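Local atomic coordinates of Acarbose/maltose binding protein GacH (Streptomyces glaucescens, PDB entry 3K01), a protein that binds acarbose and an acarbose homologue, and probably maltose, as the extracellular solute receptor of a bacterial ABC transporter. Residues D188-W191 and F192-Y195; G218-A221 and Y222-I225; L381-A384 and N385-G389; P393-A396 and A397-G401. All coordinates share one frame; numbering follows the deposited sequence.

Interaction 1 of 4, residues D188-W191 and F192-Y195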
ATOM      1  N   ASP A 188       1.684  -6.350 -13.227  1.00  7.71           N
ATOM      2  CA  ASP A 188       1.188  -6.376 -11.850  1.00  7.36           C
ATOM      3  C   ASP A 188       0.080  -5.320 -11.727  1.00  7.76           C
ATOM      4  O   ASP A 188       0.312  -4.145 -12.004  1.00  7.69           O
ATOM      5  CB  ASP A 188       2.314  -6.113 -10.837  1.00  9.07           C
ATOM      6  CG  ASP A 188       1.845  -6.285  -9.413  1.00 10.12           C
ATOM      7  OD1 ASP A 188       0.826  -5.683  -9.040  1.00  9.79           O
ATOM      8  OD2 ASP A 188       2.513  -7.066  -8.677  1.00 14.35           O
ATOM      9  N   PRO A 189      -1.135  -5.742 -11.334  1.00  7.84           N
ATOM     10  CA  PRO A 189      -2.294  -4.865 -11.436  1.00  7.69           C
ATOM     11  C   PRO A 189      -2.251  -3.700 -10.451  1.00  6.96           C
ATOM     12  O   PRO A 189      -2.920  -2.707 -10.674  1.00  7.05           O
ATOM     13  CB  PRO A 189      -3.463  -5.808 -11.104  1.00  8.40           C
ATOM     14  CG  PRO A 189      -2.868  -6.850 -10.271  1.00  9.13           C
ATOM     15  CD  PRO A 189      -1.481  -7.070 -10.796  1.00  8.25           C
ATOM     16  N   TYR A 190      -1.446  -3.800  -9.389  1.00  6.91           N
ATOM     17  CA  TYR A 190      -1.379  -2.679  -8.443  1.00  6.76           C
ATOM     18  C   TYR A 190      -0.859  -1.417  -9.149  1.00  6.84           C
ATOM     19  O   TYR A 190      -1.249  -0.306  -8.816  1.00  6.71           O
ATOM     20  CB  TYR A 190      -0.473  -3.096  -7.297  1.00  7.80           C
ATOM     21  CG  TYR A 190      -0.583  -2.272  -6.039  1.00  7.14           C
ATOM     22  CD1 TYR A 190      -1.784  -2.208  -5.322  1.00  7.60           C
ATOM     23  CD2 TYR A 190       0.530  -1.619  -5.519  1.00  7.04           C
ATOM     24  CE1 TYR A 190      -1.869  -1.534  -4.138  1.00  8.66           C
ATOM     25  CE2 TYR A 190       0.426  -0.890  -4.330  1.00  8.13           C
ATOM     26  CZ  TYR A 190      -0.770  -0.902  -3.648  1.00  7.92           C
ATOM     27  OH  TYR A 190      -0.893  -0.190  -2.468  1.00 10.58           O
ATOM     28  N   TRP A 191      -0.005  -1.628 -10.166  1.00  6.66           N
ATOM     29  CA  TRP A 191       0.562  -0.534 -10.939  1.00  7.13           C
ATOM     30  C   TRP A 191      -0.378   0.050 -11.973  1.00  7.14           C
ATOM     31  O   TRP A 191      -0.054   1.074 -12.567  1.00  7.88           O
ATOM     32  CB  TRP A 191       1.881  -0.966 -11.597  1.00  7.30           C
ATOM     33  CG  TRP A 191       3.116  -0.847 -10.671  1.00  7.18           C
ATOM     34  CD1 TRP A 191       4.097   0.104 -10.772  1.00  7.99           C
ATOM     35  CD2 TRP A 191       3.495  -1.695  -9.570  1.00  7.24           C
ATOM     36  NE1 TRP A 191       5.045  -0.099  -9.798  1.00  8.92           N
ATOM     37  CE2 TRP A 191       4.706  -1.182  -9.038  1.00  7.80           C
ATOM     38  CE3 TRP A 191       2.927  -2.827  -8.973  1.00  9.34           C
ATOM     39  CZ2 TRP A 191       5.353  -1.768  -7.936  1.00  9.38           C
ATOM     40  CZ3 TRP A 191       3.568  -3.410  -7.880  1.00 10.17           C
ATOM     41  CH2 TRP A 191       4.766  -2.880  -7.371  1.00 10.10           C
ATOM     42  N   PHE A 192      -1.538  -0.567 -12.195  1.00  6.63           N
ATOM     43  CA  PHE A 192      -2.543   0.076 -13.012  1.00  7.03           C
ATOM     44  C   PHE A 192      -3.261   1.202 -12.272  1.00  6.81           C
ATOM     45  O   PHE A 192      -3.744   2.160 -12.881  1.00  6.37           O
ATOM     46  CB  PHE A 192      -3.554  -0.989 -13.486  1.00  7.76           C
ATOM     47  CG  PHE A 192      -4.656  -0.455 -14.339  1.00  8.05           C
ATOM     48  CD1 PHE A 192      -4.382  -0.001 -15.625  1.00  9.47           C
ATOM     49  CD2 PHE A 192      -5.963  -0.432 -13.881  1.00  8.40           C
ATOM     50  CE1 PHE A 192      -5.434   0.461 -16.459  1.00 10.89           C
ATOM     51  CE2 PHE A 192      -7.019   0.034 -14.730  1.00  8.82           C
ATOM     52  CZ  PHE A 192      -6.737   0.476 -15.988  1.00  9.70           C
ATOM     53  N   LEU A 193      -3.371   1.043 -10.949  1.00  6.48           N
ATOM     54  CA  LEU A 193      -4.251   1.904 -10.195  1.00  6.59           C
ATOM     55  C   LEU A 193      -3.920   3.399 -10.281  1.00  6.60           C
ATOM     56  O   LEU A 193      -4.836   4.213 -10.399  1.00  6.62           O
ATOM     57  CB  LEU A 193      -4.404   1.403  -8.743  1.00  7.38           C
ATOM     58  CG  LEU A 193      -5.029   0.006  -8.632  1.00  7.31           C
ATOM     59  CD1 LEU A 193      -5.039  -0.440  -7.173  1.00  9.38           C
ATOM     60  CD2 LEU A 193      -6.465  -0.004  -9.158  1.00  9.79           C
ATOM     61  N   PRO A 194      -2.634   3.789 -10.277  1.00  5.66           N
ATOM     62  CA  PRO A 194      -2.375   5.231 -10.471  1.00  6.35           C
ATOM     63  C   PRO A 194      -2.985   5.809 -11.744  1.00  6.31           C
ATOM     64  O   PRO A 194      -3.449   6.946 -11.742  1.00  6.70           O
ATOM     65  CB  PRO A 194      -0.837   5.285 -10.538  1.00  6.82           C
ATOM     66  CG  PRO A 194      -0.407   4.149  -9.656  1.00  6.19           C
ATOM     67  CD  PRO A 194      -1.380   3.039 -10.019  1.00  6.22           C
ATOM     68  N   TYR A 195      -2.967   5.025 -12.823  1.00  6.42           N
ATOM     69  CA  TYR A 195      -3.577   5.487 -14.075  1.00  6.87           C
ATOM     70  C   TYR A 195      -5.092   5.592 -13.990  1.00  7.20           C
ATOM     71  O   TYR A 195      -5.688   6.533 -14.522  1.00  7.56           O
ATOM     72  CB  TYR A 195      -3.140   4.600 -15.260  1.00  7.41           C
ATOM     73  CG  TYR A 195      -1.633   4.622 -15.402  1.00  7.68           C
ATOM     74  CD1 TYR A 195      -0.950   5.761 -15.818  1.00  9.28           C
ATOM     75  CD2 TYR A 195      -0.893   3.518 -15.060  1.00  8.45           C
ATOM     76  CE1 TYR A 195       0.446   5.770 -15.894  1.00  9.74           C
ATOM     77  CE2 TYR A 195       0.485   3.509 -15.133  1.00  9.87           C
ATOM     78  CZ  TYR A 195       1.134   4.650 -15.565  1.00  9.65           C
ATOM     79  OH  TYR A 195       2.524   4.645 -15.585  1.00 11.75           O
TER

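Interaction 2 of 4, residues G218-A221 and Y222-I225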
ATOM      1  N   GLY A 218     -12.347   4.331 -16.610  1.00  7.85           N
ATOM      2  CA  GLY A 218     -11.639   3.062 -16.705  1.00  7.90           C
ATOM      3  C   GLY A 218     -11.158   2.773 -18.117  1.00  7.49           C
ATOM      4  O   GLY A 218     -10.021   2.306 -18.342  1.00  7.54           O
ATOM      5  N   VAL A 219     -12.006   3.072 -19.103  1.00  6.90           N
ATOM      6  CA  VAL A 219     -11.583   2.913 -20.494  1.00  7.66           C
ATOM      7  C   VAL A 219     -10.376   3.803 -20.765  1.00  7.42           C
ATOM      8  O   VAL A 219      -9.376   3.356 -21.326  1.00  7.33           O
ATOM      9  CB  VAL A 219     -12.731   3.299 -21.446  1.00  7.67           C
ATOM     10  CG1 VAL A 219     -12.241   3.285 -22.905  1.00  9.16           C
ATOM     11  CG2 VAL A 219     -13.933   2.380 -21.256  1.00  8.70           C
ATOM     12  N   ARG A 220     -10.465   5.061 -20.343  1.00  7.16           N
ATOM     13  CA  ARG A 220      -9.352   5.997 -20.548  1.00  7.64           C
ATOM     14  C   ARG A 220      -8.086   5.502 -19.879  1.00  7.63           C
ATOM     15  O   ARG A 220      -7.002   5.705 -20.415  1.00  8.59           O
ATOM     16  CB  ARG A 220      -9.660   7.399 -20.028  1.00  8.62           C
ATOM     17  CG  ARG A 220     -10.670   8.169 -20.883  1.00  9.16           C
ATOM     18  CD  ARG A 220     -10.655   9.637 -20.522  1.00 10.32           C
ATOM     19  NE  ARG A 220     -10.884   9.903 -19.089  1.00 11.88           N
ATOM     20  CZ  ARG A 220     -12.080  10.085 -18.537  1.00 12.56           C
ATOM     21  NH1 ARG A 220     -12.197  10.322 -17.235  1.00 10.87           N
ATOM     22  NH2 ARG A 220     -13.176  10.042 -19.302  1.00 14.13           N
ATOM     23  N   ALA A 221      -8.189   4.886 -18.706  1.00  6.75           N
ATOM     24  CA  ALA A 221      -6.987   4.403 -18.022  1.00  6.88           C
ATOM     25  C   ALA A 221      -6.283   3.308 -18.825  1.00  7.01           C
ATOM     26  O   ALA A 221      -5.039   3.321 -18.945  1.00  7.34           O
ATOM     27  CB  ALA A 221      -7.340   3.922 -16.647  1.00  8.25           C
ATOM     28  N   TYR A 222      -7.045   2.344 -19.356  1.00  6.54           N
ATOM     29  CA  TYR A 222      -6.423   1.367 -20.232  1.00  7.51           C
ATOM     30  C   TYR A 222      -5.821   2.022 -21.483  1.00  7.55           C
ATOM     31  O   TYR A 222      -4.762   1.588 -21.969  1.00  7.87           O
ATOM     32  CB  TYR A 222      -7.411   0.260 -20.597  1.00  7.77           C
ATOM     33  CG  TYR A 222      -7.693  -0.741 -19.496  1.00  7.21           C
ATOM     34  CD1 TYR A 222      -6.708  -1.623 -19.058  1.00  8.60           C
ATOM     35  CD2 TYR A 222      -8.966  -0.825 -18.910  1.00  8.13           C
ATOM     36  CE1 TYR A 222      -6.983  -2.576 -18.083  1.00  7.74           C
ATOM     37  CE2 TYR A 222      -9.239  -1.778 -17.931  1.00  7.68           C
ATOM     38  CZ  TYR A 222      -8.237  -2.631 -17.513  1.00  6.73           C
ATOM     39  OH  TYR A 222      -8.458  -3.606 -16.563  1.00  7.51           O
ATOM     40  N   ARG A 223      -6.488   3.047 -22.017  1.00  6.79           N
ATOM     41  CA  ARG A 223      -5.939   3.762 -23.172  1.00  7.66           C
ATOM     42  C   ARG A 223      -4.632   4.463 -22.831  1.00  8.08           C
ATOM     43  O   ARG A 223      -3.709   4.466 -23.635  1.00  8.29           O
ATOM     44  CB  ARG A 223      -6.959   4.763 -23.702  1.00  7.85           C
ATOM     45  CG  ARG A 223      -6.590   5.361 -25.053  1.00 10.05           C
ATOM     46  CD  ARG A 223      -7.697   6.229 -25.613  1.00 12.80           C
ATOM     47  NE  ARG A 223      -8.880   5.433 -25.911  1.00 13.57           N
ATOM     48  CZ  ARG A 223     -10.079   5.603 -25.355  1.00 13.64           C
ATOM     49  NH1 ARG A 223     -10.289   6.561 -24.450  1.00 17.00           N
ATOM     50  NH2 ARG A 223     -11.074   4.818 -25.730  1.00 16.39           N
ATOM     51  N   VAL A 224      -4.551   5.072 -21.654  1.00  8.06           N
ATOM     52  CA  VAL A 224      -3.330   5.798 -21.254  1.00  8.92           C
ATOM     53  C   VAL A 224      -2.125   4.880 -21.219  1.00  8.02           C
ATOM     54  O   VAL A 224      -1.045   5.242 -21.721  1.00  8.36           O
ATOM     55  CB  VAL A 224      -3.535   6.457 -19.859  1.00  9.49           C
ATOM     56  CG1 VAL A 224      -2.188   6.867 -19.201  1.00 11.53           C
ATOM     57  CG2 VAL A 224      -4.459   7.648 -19.958  1.00 10.46           C
ATOM     58  N   ILE A 225      -2.267   3.689 -20.657  1.00  7.47           N
ATOM     59  CA  ILE A 225      -1.091   2.840 -20.537  1.00  7.94           C
ATOM     60  C   ILE A 225      -0.606   2.389 -21.913  1.00  7.56           C
ATOM     61  O   ILE A 225       0.597   2.336 -22.171  1.00  8.24           O
ATOM     62  CB  ILE A 225      -1.294   1.639 -19.561  1.00  7.61           C
ATOM     63  CG1 ILE A 225      -2.320   0.604 -20.084  1.00  7.91           C
ATOM     64  CG2 ILE A 225      -1.625   2.143 -18.154  1.00  8.49           C
ATOM     65  CD1 ILE A 225      -2.396  -0.638 -19.207  1.00  8.30           C
TER

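Interaction 3 of 4, residues L381-A384 and N385-G389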
ATOM      1  N   LEU A 381      -5.154  -9.379 -15.919  1.00  6.33           N
ATOM      2  CA  LEU A 381      -5.372 -10.023 -17.203  1.00  6.80           C
ATOM      3  C   LEU A 381      -5.653  -9.010 -18.313  1.00  6.95           C
ATOM      4  O   LEU A 381      -5.040  -9.082 -19.412  1.00  7.28           O
ATOM      5  CB  LEU A 381      -6.549 -10.982 -17.064  1.00  7.49           C
ATOM      6  CG  LEU A 381      -6.891 -11.753 -18.335  1.00  7.97           C
ATOM      7  CD1 LEU A 381      -5.703 -12.569 -18.860  1.00 10.77           C
ATOM      8  CD2 LEU A 381      -8.088 -12.628 -18.061  1.00  9.42           C
ATOM      9  N   GLN A 382      -6.564  -8.076 -18.049  1.00  6.27           N
ATOM     10  CA  GLN A 382      -6.938  -7.124 -19.047  1.00  6.59           C
ATOM     11  C   GLN A 382      -5.838  -6.125 -19.357  1.00  7.73           C
ATOM     12  O   GLN A 382      -5.632  -5.775 -20.539  1.00  7.20           O
ATOM     13  CB  GLN A 382      -8.255  -6.412 -18.714  1.00  7.30           C
ATOM     14  CG  GLN A 382      -9.478  -7.354 -18.525  1.00  8.02           C
ATOM     15  CD  GLN A 382      -9.635  -8.331 -19.660  1.00  7.64           C
ATOM     16  OE1 GLN A 382      -9.552  -7.936 -20.820  1.00  8.79           O
ATOM     17  NE2 GLN A 382      -9.894  -9.593 -19.343  1.00  9.98           N
ATOM     18  N   MET A 383      -5.097  -5.672 -18.345  1.00  7.21           N
ATOM     19  CA  MET A 383      -3.990  -4.766 -18.645  1.00  9.11           C
ATOM     20  C   MET A 383      -2.932  -5.466 -19.501  1.00  7.18           C
ATOM     21  O   MET A 383      -2.379  -4.840 -20.416  1.00  7.08           O
ATOM     22  CB  MET A 383      -3.366  -4.179 -17.380  1.00  9.13           C
ATOM     23  CG  MET A 383      -2.009  -3.449 -17.655  1.00 13.46           C
ATOM     24  SD  MET A 383      -1.296  -2.686 -16.184  1.00 18.46           S
ATOM     25  CE  MET A 383      -1.805  -4.108 -15.140  1.00  2.42           C
ATOM     26  N   ALA A 384      -2.643  -6.730 -19.217  1.00  7.02           N
ATOM     27  CA  ALA A 384      -1.696  -7.476 -20.033  1.00  7.70           C
ATOM     28  C   ALA A 384      -2.171  -7.559 -21.471  1.00  7.46           C
ATOM     29  O   ALA A 384      -1.386  -7.361 -22.411  1.00  8.00           O
ATOM     30  CB  ALA A 384      -1.479  -8.869 -19.459  1.00  8.56           C
ATOM     31  N   ASN A 385      -3.454  -7.829 -21.658  1.00  7.03           N
ATOM     32  CA  ASN A 385      -3.985  -8.005 -22.992  1.00  8.29           C
ATOM     33  C   ASN A 385      -4.076  -6.693 -23.758  1.00  7.43           C
ATOM     34  O   ASN A 385      -4.004  -6.699 -24.984  1.00  8.62           O
ATOM     35  CB  ASN A 385      -5.308  -8.769 -22.930  1.00  8.54           C
ATOM     36  CG  ASN A 385      -5.116 -10.213 -22.476  1.00 10.00           C
ATOM     37  OD1 ASN A 385      -3.985 -10.705 -22.296  1.00 10.18           O
ATOM     38  ND2 ASN A 385      -6.228 -10.891 -22.267  1.00 10.93           N
ATOM     39  N   VAL A 386      -4.256  -5.573 -23.045  1.00  7.03           N
ATOM     40  CA  VAL A 386      -4.189  -4.266 -23.683  1.00  7.23           C
ATOM     41  C   VAL A 386      -2.742  -4.007 -24.127  1.00  7.73           C
ATOM     42  O   VAL A 386      -2.496  -3.589 -25.266  1.00  8.14           O
ATOM     43  CB  VAL A 386      -4.665  -3.153 -22.723  1.00  7.30           C
ATOM     44  CG1 VAL A 386      -4.254  -1.756 -23.211  1.00  9.38           C
ATOM     45  CG2 VAL A 386      -6.176  -3.247 -22.546  1.00  8.73           C
ATOM     46  N   LEU A 387      -1.775  -4.232 -23.238  1.00  7.81           N
ATOM     47  CA  LEU A 387      -0.380  -3.894 -23.550  1.00  8.21           C
ATOM     48  C   LEU A 387       0.172  -4.747 -24.681  1.00  9.32           C
ATOM     49  O   LEU A 387       0.978  -4.252 -25.472  1.00  9.62           O
ATOM     50  CB  LEU A 387       0.495  -3.971 -22.304  1.00  7.86           C
ATOM     51  CG  LEU A 387       0.224  -2.860 -21.292  1.00  8.34           C
ATOM     52  CD1 LEU A 387       0.971  -3.187 -19.989  1.00  8.66           C
ATOM     53  CD2 LEU A 387       0.620  -1.482 -21.827  1.00  8.27           C
ATOM     54  N   SER A 388      -0.265  -5.994 -24.803  1.00  9.60           N
ATOM     55  CA  SER A 388       0.189  -6.831 -25.918  1.00 10.19           C
ATOM     56  C   SER A 388      -0.527  -6.522 -27.229  1.00 10.47           C
ATOM     57  O   SER A 388      -0.140  -7.057 -28.279  1.00 12.30           O
ATOM     58  CB  SER A 388      -0.020  -8.293 -25.586  1.00 10.83           C
ATOM     59  OG  SER A 388      -1.427  -8.559 -25.544  1.00 12.53           O
ATOM     60  N   GLY A 389      -1.597  -5.723 -27.183  1.00 10.76           N
ATOM     61  CA  GLY A 389      -2.309  -5.316 -28.411  1.00 11.90           C
ATOM     62  C   GLY A 389      -3.504  -6.176 -28.743  1.00 12.76           C
ATOM     63  O   GLY A 389      -4.208  -5.902 -29.726  1.00 14.91           O
TER
HETATM   64  O   HOH W   1      -8.720  -9.453 -22.903  1.00 10.42           O
HETATM   65  O   HOH W   2      -1.632 -10.455 -23.720  1.00 14.70           O

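Interaction 4 of 4, residues P393-A396 and A397-G401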
ATOM      1  N   PRO A 393      -8.861  -0.886 -25.182  1.00  8.57           N
ATOM      2  CA  PRO A 393      -9.284  -0.313 -23.906  1.00  9.18           C
ATOM      3  C   PRO A 393     -10.761  -0.511 -23.568  1.00  9.27           C
ATOM      4  O   PRO A 393     -11.082  -0.825 -22.420  1.00  8.75           O
ATOM      5  CB  PRO A 393      -8.928   1.171 -24.062  1.00  9.77           C
ATOM      6  CG  PRO A 393      -7.694   1.118 -24.894  1.00  9.97           C
ATOM      7  CD  PRO A 393      -7.978   0.043 -25.917  1.00  9.27           C
ATOM      8  N   ASP A 394     -11.663  -0.340 -24.520  1.00  9.08           N
ATOM      9  CA  ASP A 394     -13.074  -0.451 -24.173  1.00  8.44           C
ATOM     10  C   ASP A 394     -13.410  -1.895 -23.817  1.00  8.90           C
ATOM     11  O   ASP A 394     -14.135  -2.130 -22.849  1.00  8.58           O
ATOM     12  CB  ASP A 394     -13.951   0.010 -25.331  1.00  8.59           C
ATOM     13  CG  ASP A 394     -15.410  -0.017 -24.961  1.00  8.85           C
ATOM     14  OD1 ASP A 394     -15.838   0.934 -24.299  1.00 11.35           O
ATOM     15  OD2 ASP A 394     -16.097  -0.994 -25.296  1.00 10.53           O
ATOM     16  N   GLU A 395     -12.934  -2.859 -24.593  1.00  8.25           N
ATOM     17  CA  GLU A 395     -13.228  -4.256 -24.292  1.00  9.15           C
ATOM     18  C   GLU A 395     -12.548  -4.652 -22.983  1.00  8.36           C
ATOM     19  O   GLU A 395     -13.118  -5.413 -22.194  1.00  8.92           O
ATOM     20  CB  GLU A 395     -12.790  -5.198 -25.420  1.00  9.63           C
ATOM     21  CG  GLU A 395     -13.241  -6.642 -25.193  1.00 11.47           C
ATOM     22  CD  GLU A 395     -12.856  -7.604 -26.281  1.00 15.30           C
ATOM     23  OE1 GLU A 395     -11.912  -7.311 -27.040  1.00 19.33           O
ATOM     24  OE2 GLU A 395     -13.506  -8.675 -26.381  1.00 20.66           O
ATOM     25  N   ALA A 396     -11.333  -4.155 -22.739  1.00  7.87           N
ATOM     26  CA  ALA A 396     -10.645  -4.440 -21.474  1.00  7.76           C
ATOM     27  C   ALA A 396     -11.465  -3.948 -20.290  1.00  7.57           C
ATOM     28  O   ALA A 396     -11.617  -4.658 -19.297  1.00  7.78           O
ATOM     29  CB  ALA A 396      -9.274  -3.783 -21.447  1.00  8.35           C
ATOM     30  N   ALA A 397     -11.963  -2.729 -20.368  1.00  7.33           N
ATOM     31  CA  ALA A 397     -12.772  -2.177 -19.290  1.00  8.03           C
ATOM     32  C   ALA A 397     -14.061  -2.966 -19.101  1.00  8.31           C
ATOM     33  O   ALA A 397     -14.420  -3.318 -17.960  1.00  8.72           O
ATOM     34  CB  ALA A 397     -13.062  -0.715 -19.567  1.00  9.25           C
ATOM     35  N   ALA A 398     -14.731  -3.303 -20.204  1.00  8.46           N
ATOM     36  CA  ALA A 398     -15.949  -4.121 -20.143  1.00  8.39           C
ATOM     37  C   ALA A 398     -15.682  -5.486 -19.517  1.00  8.49           C
ATOM     38  O   ALA A 398     -16.463  -5.965 -18.668  1.00  9.55           O
ATOM     39  CB  ALA A 398     -16.525  -4.279 -21.557  1.00  9.15           C
ATOM     40  N   ASN A 399     -14.576  -6.112 -19.895  1.00  8.07           N
ATOM     41  CA  ASN A 399     -14.233  -7.419 -19.352  1.00  8.27           C
ATOM     42  C   ASN A 399     -13.957  -7.312 -17.849  1.00  8.36           C
ATOM     43  O   ASN A 399     -14.337  -8.189 -17.067  1.00  8.56           O
ATOM     44  CB  ASN A 399     -12.972  -7.970 -20.023  1.00  8.91           C
ATOM     45  CG  ASN A 399     -13.223  -8.497 -21.416  1.00  9.72           C
ATOM     46  OD1 ASN A 399     -14.371  -8.736 -21.816  1.00 11.68           O
ATOM     47  ND2 ASN A 399     -12.161  -8.684 -22.164  1.00  9.11           N
ATOM     48  N   THR A 400     -13.298  -6.224 -17.451  1.00  7.75           N
ATOM     49  CA  THR A 400     -12.984  -6.021 -16.029  1.00  8.33           C
ATOM     50  C   THR A 400     -14.309  -5.865 -15.263  1.00  8.45           C
ATOM     51  O   THR A 400     -14.520  -6.473 -14.218  1.00  8.92           O
ATOM     52  CB  THR A 400     -12.084  -4.787 -15.811  1.00  8.45           C
ATOM     53  OG1 THR A 400     -10.945  -4.861 -16.680  1.00  8.01           O
ATOM     54  CG2 THR A 400     -11.546  -4.745 -14.386  1.00  7.82           C
ATOM     55  N   GLY A 401     -15.210  -5.047 -15.792  1.00  8.38           N
ATOM     56  CA  GLY A 401     -16.503  -4.811 -15.140  1.00  8.84           C
ATOM     57  C   GLY A 401     -17.338  -6.075 -15.054  1.00  8.83           C
ATOM     58  O   GLY A 401     -17.971  -6.337 -14.029  1.00  9.29           O
TER
HETATM   59  O   HOH W   3     -14.988  -9.543 -24.345  1.00 17.34           O

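Interaction 1 of 4, residues D188-W191 and F192-Y195
Tyr190 and Leu193 meet through their CD1 atoms, 4.1 Å apart, the leucine branch crossing the tyrosine side chain at about a right angle. Just behind this apolar touch the backbone closes two tight turns: Phe192 N donates to Pro189 O at 3.0 Å, and Leu193 N to Tyr190 O at 3.3 Å. Both bonds reach three residues back, as in a 3-10 turn. Pro194 suits the next place, since it has no N-H to satisfy; its CD rests 3.5 Å from Trp191 O. Trp191 O also lies 3.6 Å from Tyr195 CE2 and approaches that ring obliquely.

One shell further out, Asp188 sets up the turn. Its OD1 accepts from Tyr190 N at 3.0 Å, met nearly along the C-O axis, and also lies in plane at the edge of the Trp191 ring. The indole is fixed in turn by its NE1 bond to Val258 O and by a cation-pi contact with Arg185. Phe192, its CG anti to the backbone N (chi1 180°), carries its ring away to stack on Tyr222. An Asx turn at Asp188 thus opens a 3-10 segment that runs on into helix 193-198.

Interaction 2 of 4, residues G218-A221 and Y222-I225
The Tyr222 ring and the Arg223 guanidinium each lean at a slant over the preceding turn of the helix. Gly218 O comes within 3.4 Å of Tyr222 CD2, while the ring itself points away from its own helix into the interior, where it touches Met383 of helix 376-387 and Pro393 of helix 393-407 and joins its OH to Thr400 OG1 by a hydrogen bond. An aromatic side chain with a polar tip suits this buried spot, because the hydroxyl finds a partner on helix 393-407. Around the guanidinium, Val219 CG1 lies 3.4 Å from Arg223 NH2 and Arg220 CG lies 3.9 Å from Arg223 NH1. These are contacts of carbon with the planar group.

Arg223 gets there by leaving the backbone with CG anti to N (chi1 -169°) and then bending at chi3, which brings the guanidinium back across Val219 and Arg220 at a slant. The two arginine planes stand 43° apart, and Arg220 NE is 6.3 Å from Arg223 NH1. The likeness of charge is probably eased by the salt bridge from Arg220 NE to Glu199. Underneath, the N-H groups of Tyr222 to Ile225 each reach the carbonyl four residues back. Arg223 N reaches Val219 O at 3.0 Å, and Val224 N lies 2.8 Å from Arg220 O. With Ala221, Tyr222 and Ile225 buried and the arginines toward solvent, this is a regular amphipathic alpha-helix.

Interaction 3 of 4, residues L381-A384 and N385-G389
Met383 lies side by side with Leu387, one helical turn on and pointing the same way, so that its CG rests 3.8 Å from Leu387 CD1. The methionine starts anti to the backbone N (chi1 168°) and bends only at its end, an unbranched, flexible chain that can also lie against Ile225 and Phe192. On another side of the helix Leu381 crosses Asn385 at a slant, with Leu381 CD1 3.8 Å from Asn385 ND2. The amide needs better partners than a methyl group, and water supplies them. One water accepts a hydrogen bond from Asn385 ND2 at 2.9 Å and donates one to Gln382 OE1, which also accepts from Asn399 ND2.

The backbone keeps to the alpha pattern through Ser388 N, which reaches Ala384 O at 3.0 Å. The helix then ends in a Schellman motif: Gly389 turns to a positive phi of 95° and its N bonds to Val386 O at 3.0 Å. Glycine suits this place because it has no beta-carbon to press on the carbonyl O of Ser388. A second water gathers the polar groups beside this ending, donating to Asn385 OD1 at 2.8 Å and lying 2.6 Å from Ser388 OG. Asparagine is apt here, its two ends gripping a different water each. Past the turn, Asn385 also pairs through its backbone with Thr391, and Leu387 O accepts from Lys226 NZ.

Interaction 4 of 4, residues P393-A396 and A397-G401
Glu395 and Asn399 cross obliquely on the outer side of an alpha-helix, one turn apart, their carboxylate and amide planes 47° from each other. What touches is the glutamate's stem, with Glu395 CG 3.8 Å from Asn399 ND2. Because the chain leaves with CG anti to the backbone N (chi1 -173°) and stays extended, the carboxylate is carried outward from the helix and stands apart from the amide, and a water bridges the two. It donates to Glu395 OE2 and to Asn399 OD1, at 2.7 Å each. The amide's nitrogen is engaged by Gln382 of helix 376-387, so asparagine serves both the solvent side and a neighbouring helix.

Pro393 suits the first turn, where its missing N-H costs nothing, and Pro393 O accepts from Ala397 N at 2.9 Å. The alanines that follow keep the buried side slim: Ala396 lies against Gln382 and Val386, Ala397 against Val219. Thr400 is turned with OG1 anti to its carbonyl carbon, back toward the preceding turn. Ala396 O is thereby gripped twice from opposite faces of its plane, by Thr400 N at 2.9 Å and by Thr400 OG1 at 2.7 Å.

Overall arrangement
Along the chain the four contacts come in series; none nests within or crosses another, and each closes a local turn. Interaction 1 follows strand 180-183 and leads into helix 193-198; interaction 2 lies on helix 216-230. After a long excursion through the rest of the fold the chain returns for interactions 3 and 4 on the successive helices 376-387 and 393-407. There the three helices of interactions 2, 3 and 4 pack mutually, their contact centres 10 to 11 Å apart. Pro393 CB rests on Val219 O, and Val386 CG1 on Tyr222 O. Interaction 1 touches the helices of interactions 2 and 3, whereas interaction 4 stays about 7 Å from it at the nearest atoms.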